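Local atomic coordinates of fiber protein (Human adenovirus 14, PDB entry 3F0Y), a protein that forms the trimeric knob at the tip of the adenovirus fiber, which probably attaches the virus to cellular receptors such as CD46. Residues I74-E79 with I175-N180; G140-T145 with I154-M159. All coordinates share one frame; numbering follows the deposited sequence. Where two conformers were deposited one is given.

Interactions 1 and 2 make up the two flanks of one four-stranded antiparallel sheet, in the order 73-82, 171-180, 151-160, 137-145, with their centres about 8 Å apart. The inner strands join them: Ser178 O lies 2.8 Å from Asp155 N, a probable hydrogen bond, and Trp177 packs on Ile156. Both contacts are partly buried, with apolar residues inward and polar ones on the outer face. Interaction 1 buries more surface and is aromatic, built on Phe76, Trp177 and Trp179. Interaction 2 is a hairpin filled by isoleucines and a cysteine, with a water on its outer face, and its 140-145 strand also meets a neighbouring subunit.

Interaction 1: I74-E79 with I175-N180; sequences INFTAE and ITWSWN
Strands 74-79 and 175-180 run antiparallel, their axes 4.5 Å apart at an angle of 164°, and six backbone hydrogen bonds pair Ile74 with Trp179, Phe76 with Trp177 and Ala78 with Ile175. On the face that carries these residues, Ile74, Phe76, Trp177 and Trp179 carry the packing. Ile74 lies alongside Trp179, and its CB sits over the face of the indole, 3.7 Å from the centroid of the six-membered ring. The indole nitrogen, Trp179 NE1, bonds to the carbonyl oxygen of Tyr71, which restrains the ring's rotation. Phe76 has its CG between backbone N and carbonyl carbon (chi1 54°), which swings the ring across to the partner strand, where Trp177 CB lies over one face in a CH-pi contact, 3.8 Å from the ring centroid. The Phe76 ring and the five-membered ring of Trp177 are nearly parallel, at 20°, but slid so far apart that they barely overlap. Ala78 CB meets the edge of the same indole, 3.8 Å from Trp177 CZ3. On the other face Thr77 OG1 and Thr176 OG1 share a hydrogen bond of 2.7 Å, whereas Asn75 and Ser178 meet through their CB atoms, 3.8 Å apart. Phe65 meets the Phe76 ring edge-to-face, and Val56 and Val58 of strand 51-60 pack against Trp177 from the second sheet. This is an amphipathic antiparallel strand pair in the beta-sandwich of the fiber knob: its aromatic face packs on the second sheet, and its hydroxyl-bearing face is more exposed.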
loop_
_atom_site.group_PDB
_atom_site.type_symbol
_atom_site.label_atom_id
_atom_site.label_comp_id
_atom_site.label_asym_id
_atom_site.label_seq_id
_atom_site.Cartn_x
_atom_site.Cartn_y
_atom_site.Cartn_z
ATOM N N ILE A 74 -7.726 6.087 23.115
ATOM C CA ILE A 74 -6.274 6.066 23.226
ATOM C C ILE A 74 -5.649 6.763 22.031
ATOM O O ILE A 74 -6.157 6.675 20.913
ATOM C CB ILE A 74 -5.740 4.617 23.279
ATOM C CG1 ILE A 74 -6.099 3.951 24.609
ATOM C CG2 ILE A 74 -4.226 4.580 23.081
ATOM C CD1 ILE A 74 -5.374 4.533 25.806
ATOM N N ASN A 75 -4.558 7.474 22.287
ATOM C CA ASN A 75 -3.660 7.905 21.229
ATOM C C ASN A 75 -2.221 7.887 21.729
ATOM O O ASN A 75 -1.950 8.198 22.895
ATOM C CB ASN A 75 -4.041 9.291 20.697
ATOM C CG ASN A 75 -3.795 10.394 21.702
ATOM O OD1 ASN A 75 -2.837 11.158 21.576
ATOM N ND2 ASN A 75 -4.653 10.481 22.712
ATOM N N PHE A 76 -1.306 7.485 20.855
ATOM C CA PHE A 76 0.116 7.556 21.153
ATOM C C PHE A 76 0.894 7.798 19.869
ATOM O O PHE A 76 0.525 7.298 18.804
ATOM C CB PHE A 76 0.602 6.297 21.882
ATOM C CG PHE A 76 0.281 5.007 21.177
ATOM C CD1 PHE A 76 -0.878 4.306 21.475
ATOM C CD2 PHE A 76 1.155 4.478 20.237
ATOM C CE1 PHE A 76 -1.171 3.110 20.836
ATOM C CE2 PHE A 76 0.868 3.282 19.594
ATOM C CZ PHE A 76 -0.295 2.597 19.896
ATOM N N THR A 77 1.960 8.583 19.982
ATOM C CA THR A 77 2.700 9.056 18.823
ATOM C C THR A 77 4.170 8.673 18.911
ATOM O O THR A 77 4.806 8.861 19.949
ATOM C CB THR A 77 2.589 10.585 18.689
ATOM O OG1 THR A 77 1.211 10.948 18.551
ATOM C CG2 THR A 77 3.368 11.086 17.475
ATOM N N ALA A 78 4.689 8.116 17.821
ATOM C CA ALA A 78 6.119 7.904 17.659
ATOM C C ALA A 78 6.659 9.103 16.893
ATOM O O ALA A 78 6.372 9.264 15.708
ATOM C CB ALA A 78 6.385 6.617 16.899
ATOM N N GLU A 79 7.412 9.954 17.585
ATOM C CA GLU A 79 8.030 11.127 16.980
ATOM C C GLU A 79 9.476 10.802 16.632
ATOM O O GLU A 79 10.270 10.480 17.514
ATOM C CB GLU A 79 7.998 12.310 17.945
ATOM C CG GLU A 79 6.610 12.841 18.248
ATOM C CD GLU A 79 6.654 14.119 19.060
ATOM O OE1 GLU A 79 7.356 14.143 20.093
ATOM O OE2 GLU A 79 5.991 15.103 18.668
ATOM N N ILE A 175 4.258 9.591 13.814
ATOM C CA ILE A 175 3.255 8.568 13.539
ATOM C C ILE A 175 2.353 8.423 14.756
ATOM O O ILE A 175 2.814 8.033 15.826
ATOM C CB ILE A 175 3.908 7.203 13.233
ATOM C CG1 ILE A 175 5.024 7.353 12.193
ATOM C CG2 ILE A 175 2.862 6.215 12.742
ATOM C CD1 ILE A 175 5.847 6.095 12.003
ATOM N N THR A 176 1.071 8.740 14.584
ATOM C CA THR A 176 0.102 8.705 15.676
ATOM C C THR A 176 -0.901 7.579 15.475
ATOM O O THR A 176 -1.637 7.565 14.490
ATOM C CB THR A 176 -0.676 10.031 15.779
ATOM O OG1 THR A 176 0.235 11.100 16.052
ATOM C CG2 THR A 176 -1.724 9.965 16.893
ATOM N N TRP A 177 -0.914 6.636 16.415
ATOM C CA TRP A 177 -1.931 5.595 16.473
ATOM C C TRP A 177 -3.019 6.068 17.417
ATOM O O TRP A 177 -2.720 6.597 18.490
ATOM C CB TRP A 177 -1.352 4.291 17.018
ATOM C CG TRP A 177 -0.420 3.587 16.092
ATOM C CD1 TRP A 177 -0.733 2.580 15.232
ATOM C CD2 TRP A 177 0.986 3.819 15.947
ATOM N NE1 TRP A 177 0.387 2.174 14.551
ATOM C CE2 TRP A 177 1.458 2.917 14.973
ATOM C CE3 TRP A 177 1.891 4.702 16.547
ATOM C CZ2 TRP A 177 2.797 2.874 14.578
ATOM C CZ3 TRP A 177 3.223 4.658 16.156
ATOM C CH2 TRP A 177 3.663 3.750 15.181
ATOM N N SER A 178 -4.275 5.878 17.029
ATOM C CA SER A 178 -5.388 6.286 17.874
ATOM C C SER A 178 -6.644 5.468 17.621
ATOM O O SER A 178 -6.835 4.897 16.545
ATOM C CB SER A 178 -5.698 7.772 17.672
ATOM O OG SER A 178 -6.215 8.016 16.375
ATOM N N TRP A 179 -7.499 5.414 18.634
ATOM C CA TRP A 179 -8.847 4.909 18.449
ATOM C C TRP A 179 -9.806 5.543 19.448
ATOM O O TRP A 179 -9.403 5.959 20.535
ATOM C CB TRP A 179 -8.888 3.382 18.532
ATOM C CG TRP A 179 -8.542 2.811 19.866
ATOM C CD1 TRP A 179 -9.387 2.623 20.917
ATOM C CD2 TRP A 179 -7.266 2.311 20.282
ATOM N NE1 TRP A 179 -8.715 2.056 21.970
ATOM C CE2 TRP A 179 -7.411 1.850 21.607
ATOM C CE3 TRP A 179 -6.012 2.215 19.666
ATOM C CZ2 TRP A 179 -6.348 1.303 22.332
ATOM C CZ3 TRP A 179 -4.955 1.670 20.386
ATOM C CH2 TRP A 179 -5.132 1.222 21.704
ATOM N N ASN A 180 -11.065 5.628 19.031
ATOM C CA ASN A 180 -12.143 6.183 19.839
ATOM C C ASN A 180 -13.404 5.358 19.577
ATOM O O ASN A 180 -14.116 5.597 18.602
ATOM C CB ASN A 180 -12.355 7.658 19.468
ATOM C CG ASN A 180 -13.445 8.335 20.290
ATOM O OD1 ASN A 180 -14.115 7.706 21.108
ATOM N ND2 ASN A 180 -13.620 9.634 20.071
#

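Interaction 2: G140-T145 with I154-M159; sequences GTCHYT and IDISVM
Cys142 SG wedges between two isoleucines of strand 154-159, touching Ile156 CD1 at 3.6 Å and Ile154 CB at 3.8 Å. A chi1 of 68° brings the sulfur within touch of both. Ile156 reaches back along the pair with an extended CG1-CD1 arm, so that its CD1 presses on both CB and SG of the cysteine. Beyond Cys142, the methyl end of Ile154 fits against Tyr144, with CD1 3.8 Å from Tyr144 CB. The tyrosine ring leads away from this contact, and its hydroxyl bonds to Glu186 and to Lys134 of a neighbouring subunit. At the far end Gly140 offers no side chain opposite Ile156, whose CB lies 3.9 Å from Gly140 O. Four backbone hydrogen bonds hold the shapes in register; in the one from Ile156 N to Gly140 O the donor stands above the carbonyl plane. Between them Thr141 CA makes a CA-H...O contact of 3.3 Å with Ile154 O, and on the outer face a water lies within hydrogen-bonding reach of Gly140 O and Asp155 OD1. Phe199 of strand 199-204 covers Ile156 from within, and His143 meets the ring of Tyr139 of the neighbouring subunit. The arrangement is an antiparallel beta hairpin at the border of a sheet, with one strand turned to the trimer interface of the knob.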
loop_
_atom_site.group_PDB
_atom_site.type_symbol
_atom_site.label_atom_id
_atom_site.label_comp_id
_atom_site.label_asym_id
_atom_site.label_seq_id
_atom_site.Cartn_x
_atom_site.Cartn_y
_atom_site.Cartn_z
ATOM N N GLY A 140 -4.125 6.468 7.411
ATOM C CA GLY A 140 -4.392 5.067 7.148
ATOM C C GLY A 140 -4.942 4.364 8.365
ATOM O O GLY A 140 -5.364 5.009 9.331
ATOM N N THR A 141 -4.949 3.037 8.302
ATOM C CA THR A 141 -5.437 2.204 9.391
ATOM C C THR A 141 -4.552 0.970 9.550
ATOM O O THR A 141 -3.940 0.505 8.586
ATOM C CB THR A 141 -6.896 1.760 9.128
ATOM O OG1 THR A 141 -7.725 2.913 8.924
ATOM C CG2 THR A 141 -7.447 0.951 10.296
ATOM N N CYS A 142 -4.490 0.454 10.769
ATOM C CA CYS A 142 -3.881 -0.834 11.044
ATOM C C CYS A 142 -4.860 -1.538 11.967
ATOM O O CYS A 142 -5.931 -0.998 12.257
ATOM C CB CYS A 142 -2.502 -0.677 11.686
ATOM S SG CYS A 142 -2.515 -0.002 13.351
ATOM N N HIS A 143 -4.516 -2.735 12.420
ATOM C CA HIS A 143 -5.411 -3.485 13.284
ATOM C C HIS A 143 -4.680 -4.088 14.465
ATOM O O HIS A 143 -3.518 -4.480 14.359
ATOM C CB HIS A 143 -6.111 -4.591 12.499
ATOM C CG HIS A 143 -7.163 -4.090 11.561
ATOM N ND1 HIS A 143 -6.869 -3.588 10.312
ATOM C CD2 HIS A 143 -8.509 -4.016 11.689
ATOM C CE1 HIS A 143 -7.987 -3.223 9.712
ATOM N NE2 HIS A 143 -8.998 -3.471 10.527
ATOM N N TYR A 144 -5.383 -4.142 15.591
ATOM C CA TYR A 144 -4.958 -4.915 16.741
ATOM C C TYR A 144 -5.742 -6.223 16.734
ATOM O O TYR A 144 -6.971 -6.212 16.673
ATOM C CB TYR A 144 -5.218 -4.142 18.036
ATOM C CG TYR A 144 -5.145 -5.002 19.274
ATOM C CD1 TYR A 144 -3.919 -5.401 19.795
ATOM C CD2 TYR A 144 -6.302 -5.432 19.917
ATOM C CE1 TYR A 144 -3.844 -6.195 20.922
ATOM C CE2 TYR A 144 -6.238 -6.227 21.050
ATOM C CZ TYR A 144 -5.004 -6.607 21.546
ATOM O OH TYR A 144 -4.920 -7.398 22.665
ATOM N N THR A 145 -5.027 -7.343 16.785
ATOM C CA THR A 145 -5.652 -8.658 16.855
ATOM C C THR A 145 -5.988 -8.962 18.313
ATOM O O THR A 145 -5.091 -9.097 19.149
ATOM C CB THR A 145 -4.730 -9.754 16.283
ATOM O OG1 THR A 145 -4.330 -9.394 14.953
ATOM C CG2 THR A 145 -5.446 -11.097 16.247
ATOM N N ILE A 154 -7.417 0.444 14.126
ATOM C CA ILE A 154 -6.745 1.573 14.761
ATOM C C ILE A 154 -6.414 2.608 13.694
ATOM O O ILE A 154 -5.845 2.265 12.660
ATOM C CB ILE A 154 -5.439 1.127 15.453
ATOM C CG1 ILE A 154 -5.736 0.095 16.545
ATOM C CG2 ILE A 154 -4.701 2.329 16.040
ATOM C CD1 ILE A 154 -4.491 -0.480 17.196
ATOM N N ASP A 155 -6.768 3.867 13.942
ATOM C CA ASP A 155 -6.462 4.951 13.007
ATOM C C ASP A 155 -4.997 5.343 13.110
ATOM O O ASP A 155 -4.444 5.416 14.207
ATOM C CB ASP A 155 -7.319 6.185 13.297
ATOM C CG ASP A 155 -8.799 5.927 13.116
ATOM O OD1 ASP A 155 -9.168 5.165 12.200
ATOM O OD2 ASP A 155 -9.592 6.496 13.892
ATOM N N ILE A 156 -4.374 5.606 11.965
ATOM C CA ILE A 156 -3.002 6.091 11.940
ATOM C C ILE A 156 -2.928 7.410 11.190
ATOM O O ILE A 156 -3.457 7.539 10.086
ATOM C CB ILE A 156 -2.039 5.087 11.291
ATOM C CG1 ILE A 156 -2.061 3.766 12.058
ATOM C CG2 ILE A 156 -0.617 5.653 11.269
ATOM C CD1 ILE A 156 -1.084 2.744 11.534
ATOM N N SER A 157 -2.278 8.385 11.813
ATOM C CA SER A 157 -1.992 9.665 11.192
ATOM C C SER A 157 -0.482 9.832 11.176
ATOM O O SER A 157 0.173 9.679 12.205
ATOM C CB SER A 157 -2.643 10.796 11.986
ATOM O OG SER A 157 -2.472 12.043 11.337
ATOM N N VAL A 158 0.067 10.118 9.999
ATOM C CA VAL A 158 1.478 10.439 9.862
ATOM C C VAL A 158 1.600 11.894 9.431
ATOM O O VAL A 158 0.901 12.333 8.517
ATOM C CB VAL A 158 2.169 9.531 8.826
ATOM C CG1 VAL A 158 3.634 9.921 8.658
ATOM C CG2 VAL A 158 2.044 8.074 9.229
ATOM N N MET A 159 2.462 12.645 10.111
ATOM C CA MET A 159 2.808 13.989 9.677
ATOM C C MET A 159 4.299 14.024 9.382
ATOM O O MET A 159 5.117 13.681 10.235
ATOM C CB MET A 159 2.456 15.038 10.732
ATOM C CG MET A 159 2.547 16.467 10.200
ATOM S SD MET A 159 2.045 17.735 11.379
ATOM C CE MET A 159 3.399 17.665 12.549
HETATM O O HOH W 1 -8.197 6.124 9.854
#